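Probable ribosomal RNA small subunit methyltransferase (Thermus thermophilus, PDB 3DMH) methylates the N2 amino group of a guanosine in 16S ribosomal RNA, using S-adenosylmethionine as the methyl donor. Local coordinates at residues A[213-226]-A[358-370]. Sequence-based numbering, arbitrary orientation.
Sequences DPASLLLLEALQER and QTLKVAEYKVLFA. With GMP (guanosine), chain E; SAM (S-adenosylmethionine), chain D.
A222 and L218 of helix 214-226 settle on V367 in the antiparallel hairpin 358-370, which forms one edge of the mixed seven-stranded sheet of this Rossmann-like methyltransferase fold. A222, with only a methyl, sits where its CA is 6.4 Å from L360 CA; its CB lies 3.8 Å from V367 CG1, while V367 CG2 meets L218 CG. A classic beta bulge, in which L360 and K361 both face V367, is consistent with both side chains pointing to the helix.

Toward the guanosine, A215 presses its single methyl over the centre of the Y365 ring, CB standing 3.6 Å from the centroid in a CH-pi contact. D213, the N-cap, accepts from A215 N through OD1, and its OD2 takes the guanosine N2 amino group at 2.9 Å.

The outer flank and C-terminal end of the helix are polar, with E225, R226 and Q358 exposed. K361 bends at chi2 (-79°), running its methylenes along L218 and A222 before NZ reaches E225 OE1 at 2.8 Å, a salt bridge on the carboxylate's syn side; a water links NZ to E221. R226 sets its guanidinium over one face of F369, offset toward the rim, planes 33° apart, in a cation-pi contact, while its NH1 makes a long hydrogen bond of 3.3 Å to Q358 OE1, bent to 142° at the hydrogen, from above the carbonyl plane.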
# COMPACT_ATOMS: atom_id res chain seq x y z
N ASP A 213 -11.19 10.42 -6.07
CA ASP A 213 -11.07 9.83 -7.40
C ASP A 213 -12.43 9.88 -8.12
O ASP A 213 -13.42 9.39 -7.60
CB ASP A 213 -10.57 8.37 -7.27
CG ASP A 213 -10.37 7.67 -8.62
OD1 ASP A 213 -10.70 8.22 -9.69
OD2 ASP A 213 -9.86 6.53 -8.61
N PRO A 214 -12.48 10.51 -9.31
CA PRO A 214 -13.73 10.49 -10.09
C PRO A 214 -14.29 9.07 -10.29
O PRO A 214 -15.50 8.90 -10.37
CB PRO A 214 -13.31 11.12 -11.43
CG PRO A 214 -12.15 12.04 -11.05
CD PRO A 214 -11.41 11.27 -9.99
N ALA A 215 -13.42 8.05 -10.35
CA ALA A 215 -13.89 6.67 -10.50
C ALA A 215 -14.70 6.22 -9.29
O ALA A 215 -15.72 5.52 -9.43
CB ALA A 215 -12.71 5.72 -10.74
N SER A 216 -14.23 6.60 -8.10
CA SER A 216 -14.92 6.28 -6.85
C SER A 216 -16.30 6.96 -6.80
O SER A 216 -17.29 6.34 -6.42
CB SER A 216 -14.06 6.70 -5.66
OG SER A 216 -12.78 6.09 -5.71
N LEU A 217 -16.35 8.24 -7.20
CA LEU A 217 -17.63 8.96 -7.31
C LEU A 217 -18.57 8.23 -8.26
O LEU A 217 -19.75 8.08 -7.96
CB LEU A 217 -17.42 10.40 -7.78
CG LEU A 217 -16.70 11.33 -6.81
CD1 LEU A 217 -16.46 12.69 -7.45
CD2 LEU A 217 -17.50 11.47 -5.51
N LEU A 218 -18.05 7.78 -9.40
CA LEU A 218 -18.87 7.07 -10.39
C LEU A 218 -19.45 5.76 -9.86
O LEU A 218 -20.62 5.43 -10.12
CB LEU A 218 -18.06 6.80 -11.65
CG LEU A 218 -18.86 6.41 -12.89
CD1 LEU A 218 -19.76 7.59 -13.37
CD2 LEU A 218 -17.93 5.93 -14.00
N LEU A 219 -18.64 5.01 -9.11
CA LEU A 219 -19.11 3.78 -8.49
C LEU A 219 -20.26 4.08 -7.53
O LEU A 219 -21.29 3.42 -7.57
CB LEU A 219 -17.97 3.07 -7.73
CG LEU A 219 -18.35 1.69 -7.18
CD1 LEU A 219 -17.10 0.79 -7.18
CD2 LEU A 219 -18.99 1.74 -5.78
N LEU A 220 -20.09 5.11 -6.69
CA LEU A 220 -21.11 5.47 -5.70
C LEU A 220 -22.40 5.94 -6.36
O LEU A 220 -23.49 5.59 -5.91
CB LEU A 220 -20.58 6.52 -4.71
CG LEU A 220 -19.50 6.04 -3.72
CD1 LEU A 220 -18.98 7.22 -2.90
CD2 LEU A 220 -20.06 4.95 -2.81
N GLU A 221 -22.28 6.71 -7.44
CA GLU A 221 -23.44 7.14 -8.22
C GLU A 221 -24.18 5.93 -8.79
O GLU A 221 -25.41 5.85 -8.68
CB GLU A 221 -23.03 8.13 -9.30
CG GLU A 221 -22.53 9.44 -8.73
CD GLU A 221 -21.81 10.31 -9.75
OE1 GLU A 221 -21.35 9.79 -10.79
OE2 GLU A 221 -21.69 11.53 -9.49
N ALA A 222 -23.44 4.99 -9.37
CA ALA A 222 -24.03 3.79 -9.96
C ALA A 222 -24.71 2.95 -8.87
O ALA A 222 -25.81 2.43 -9.08
CB ALA A 222 -22.97 2.96 -10.67
N LEU A 223 -24.04 2.86 -7.72
CA LEU A 223 -24.55 2.12 -6.57
C LEU A 223 -25.86 2.70 -6.07
O LEU A 223 -26.84 1.97 -5.92
CB LEU A 223 -23.50 2.07 -5.45
CG LEU A 223 -23.82 1.23 -4.21
CD1 LEU A 223 -22.53 0.65 -3.64
CD2 LEU A 223 -24.56 2.03 -3.14
N GLN A 224 -25.87 4.01 -5.83
CA GLN A 224 -27.09 4.66 -5.33
C GLN A 224 -28.24 4.57 -6.33
O GLN A 224 -29.40 4.41 -5.94
CB GLN A 224 -26.85 6.10 -4.90
CG GLN A 224 -28.13 6.76 -4.36
CD GLN A 224 -27.91 7.99 -3.50
OE1 GLN A 224 -28.16 9.11 -3.93
NE2 GLN A 224 -27.45 7.77 -2.28
N GLU A 225 -27.93 4.67 -7.62
CA GLU A 225 -28.97 4.57 -8.65
C GLU A 225 -29.57 3.17 -8.70
O GLU A 225 -30.79 3.01 -8.87
CB GLU A 225 -28.43 4.96 -10.03
CG GLU A 225 -28.15 6.44 -10.20
CD GLU A 225 -27.42 6.78 -11.49
OE1 GLU A 225 -27.07 5.86 -12.26
OE2 GLU A 225 -27.21 7.99 -11.73
N ARG A 226 -28.72 2.17 -8.54
CA ARG A 226 -29.12 0.77 -8.59
C ARG A 226 -29.90 0.34 -7.34
O ARG A 226 -30.96 -0.29 -7.46
CB ARG A 226 -27.87 -0.11 -8.78
CG ARG A 226 -28.10 -1.61 -8.70
CD ARG A 226 -28.30 -2.22 -10.06
NE ARG A 226 -28.77 -3.60 -9.97
CZ ARG A 226 -28.99 -4.39 -11.02
NH1 ARG A 226 -28.77 -3.94 -12.25
NH2 ARG A 226 -29.42 -5.63 -10.84
N GLN A 358 -23.14 -7.00 -15.44
CA GLN A 358 -23.75 -5.88 -16.14
C GLN A 358 -22.78 -4.70 -16.12
O GLN A 358 -21.91 -4.62 -15.25
CB GLN A 358 -25.07 -5.49 -15.48
CG GLN A 358 -26.08 -6.64 -15.40
CD GLN A 358 -27.39 -6.23 -14.77
OE1 GLN A 358 -27.98 -5.21 -15.14
NE2 GLN A 358 -27.87 -7.02 -13.82
N THR A 359 -22.91 -3.83 -17.12
CA THR A 359 -22.13 -2.61 -17.20
C THR A 359 -23.06 -1.45 -16.88
O THR A 359 -23.95 -1.12 -17.68
CB THR A 359 -21.49 -2.41 -18.59
OG1 THR A 359 -20.73 -3.58 -18.92
CG2 THR A 359 -20.59 -1.18 -18.61
N LEU A 360 -22.88 -0.86 -15.71
CA LEU A 360 -23.79 0.19 -15.24
C LEU A 360 -23.40 1.57 -15.74
O LEU A 360 -24.25 2.45 -15.88
CB LEU A 360 -23.87 0.19 -13.71
CG LEU A 360 -24.13 -1.15 -13.01
CD1 LEU A 360 -24.21 -0.97 -11.51
CD2 LEU A 360 -25.42 -1.80 -13.53
N LYS A 361 -22.11 1.76 -15.99
CA LYS A 361 -21.58 3.03 -16.48
C LYS A 361 -20.41 2.73 -17.40
O LYS A 361 -19.62 1.83 -17.10
CB LYS A 361 -21.07 3.91 -15.33
CG LYS A 361 -22.07 4.25 -14.22
CD LYS A 361 -23.00 5.37 -14.63
CE LYS A 361 -24.08 5.57 -13.58
NZ LYS A 361 -24.98 6.69 -13.95
N VAL A 362 -20.29 3.47 -18.50
CA VAL A 362 -19.02 3.51 -19.22
C VAL A 362 -18.77 4.86 -19.90
O VAL A 362 -19.42 5.23 -20.89
CB VAL A 362 -18.79 2.28 -20.15
CG1 VAL A 362 -19.72 2.28 -21.35
CG2 VAL A 362 -17.29 2.17 -20.57
N ALA A 363 -17.83 5.60 -19.32
CA ALA A 363 -17.37 6.85 -19.91
C ALA A 363 -15.89 7.00 -19.59
O ALA A 363 -15.07 6.29 -20.18
CB ALA A 363 -18.20 8.04 -19.39
N GLU A 364 -15.52 7.89 -18.67
CA GLU A 364 -14.11 8.02 -18.32
C GLU A 364 -13.66 6.74 -17.63
O GLU A 364 -12.51 6.32 -17.77
CB GLU A 364 -13.83 9.24 -17.44
CG GLU A 364 -12.33 9.59 -17.38
CD GLU A 364 -11.98 10.84 -16.57
OE1 GLU A 364 -12.70 11.17 -15.59
OE2 GLU A 364 -10.96 11.49 -16.91
N TYR A 365 -14.59 6.14 -16.89
CA TYR A 365 -14.38 4.83 -16.26
C TYR A 365 -15.59 3.95 -16.52
O TYR A 365 -16.64 4.42 -16.98
CB TYR A 365 -14.18 4.98 -14.74
CG TYR A 365 -13.15 6.00 -14.40
CD1 TYR A 365 -11.80 5.64 -14.28
CD2 TYR A 365 -13.50 7.33 -14.23
CE1 TYR A 365 -10.84 6.61 -13.99
CE2 TYR A 365 -12.56 8.29 -13.95
CZ TYR A 365 -11.24 7.93 -13.83
OH TYR A 365 -10.33 8.90 -13.53
N LYS A 366 -15.43 2.66 -16.25
CA LYS A 366 -16.57 1.75 -16.28
C LYS A 366 -16.87 1.17 -14.91
O LYS A 366 -15.97 0.86 -14.14
CB LYS A 366 -16.40 0.64 -17.34
CG LYS A 366 -15.32 -0.35 -17.06
CD LYS A 366 -15.24 -1.35 -18.19
CE LYS A 366 -14.03 -2.25 -18.01
NZ LYS A 366 -13.64 -2.90 -19.29
N VAL A 367 -18.17 1.07 -14.63
CA VAL A 367 -18.64 0.42 -13.42
C VAL A 367 -19.30 -0.88 -13.83
O VAL A 367 -20.30 -0.90 -14.59
CB VAL A 367 -19.63 1.30 -12.62
CG1 VAL A 367 -20.08 0.58 -11.36
CG2 VAL A 367 -18.99 2.65 -12.27
N LEU A 368 -18.72 -1.97 -13.36
CA LEU A 368 -19.27 -3.30 -13.58
C LEU A 368 -20.00 -3.77 -12.33
O LEU A 368 -19.68 -3.36 -11.21
CB LEU A 368 -18.18 -4.29 -13.98
CG LEU A 368 -17.39 -3.93 -15.25
CD1 LEU A 368 -16.31 -4.97 -15.52
CD2 LEU A 368 -18.29 -3.78 -16.47
N PHE A 369 -20.99 -4.64 -12.55
CA PHE A 369 -21.86 -5.13 -11.50
C PHE A 369 -22.05 -6.63 -11.67
O PHE A 369 -22.11 -7.13 -12.79
CB PHE A 369 -23.22 -4.41 -11.59
CG PHE A 369 -24.30 -4.99 -10.70
CD1 PHE A 369 -24.49 -4.53 -9.41
CD2 PHE A 369 -25.16 -5.98 -11.19
CE1 PHE A 369 -25.50 -5.06 -8.59
CE2 PHE A 369 -26.19 -6.52 -10.38
CZ PHE A 369 -26.35 -6.05 -9.08
N ALA A 370 -22.14 -7.34 -10.55
CA ALA A 370 -22.51 -8.75 -10.57
C ALA A 370 -23.30 -9.11 -9.33
O ALA A 370 -23.14 -8.50 -8.26
CB ALA A 370 -21.27 -9.62 -10.70
C4' GMP E . -7.12 9.07 -15.09
O4' GMP E . -7.59 7.79 -14.64
C3' GMP E . -5.65 9.14 -14.69
O3' GMP E . -5.57 9.86 -13.46
C2' GMP E . -5.26 7.69 -14.45
O2' GMP E . -4.22 7.57 -13.48
C1' GMP E . -6.56 7.10 -13.92
N9 GMP E . -6.76 5.65 -14.17
C8 GMP E . -6.32 4.91 -15.19
N7 GMP E . -6.72 3.62 -15.08
C5 GMP E . -7.47 3.53 -13.96
C6 GMP E . -8.21 2.47 -13.23
O6 GMP E . -8.25 1.30 -13.66
N1 GMP E . -8.84 2.81 -12.09
C2 GMP E . -8.82 4.07 -11.59
N2 GMP E . -9.47 4.37 -10.43
N3 GMP E . -8.17 5.09 -12.20
C4 GMP E . -7.50 4.88 -13.36
N SAM D . -11.11 2.73 -2.22
CA SAM D . -10.19 3.91 -2.29
C SAM D . -10.79 4.95 -3.21
O SAM D . -11.75 4.57 -3.91
OXT SAM D . -10.31 6.09 -3.26
CB SAM D . -8.81 3.52 -2.83
CG SAM D . -8.80 2.91 -4.23
SD SAM D . -7.10 2.61 -4.81
CE SAM D . -7.33 2.56 -6.61
C5' SAM D . -6.78 0.85 -4.48
C4' SAM D . -6.46 0.58 -3.02
O4' SAM D . -6.13 -0.80 -2.96
C3' SAM D . -5.27 1.38 -2.46
O3' SAM D . -5.63 2.10 -1.29
C2' SAM D . -4.22 0.29 -2.20
O2' SAM D . -3.32 0.57 -1.14
C1' SAM D . -5.14 -0.90 -1.95
N9 SAM D . -4.43 -2.16 -2.05
C8 SAM D . -3.35 -2.49 -2.86
N7 SAM D . -3.02 -3.79 -2.65
C5 SAM D . -3.89 -4.29 -1.70
C6 SAM D . -4.02 -5.53 -1.07
N6 SAM D . -3.18 -6.53 -1.33
N1 SAM D . -5.03 -5.67 -0.15
C2 SAM D . -5.89 -4.64 0.16
N3 SAM D . -5.75 -3.38 -0.41
C4 SAM D . -4.77 -3.25 -1.33
O HOH W 1 -8.70 7.83 -11.55
O HOH W 2 -23.33 8.70 -12.50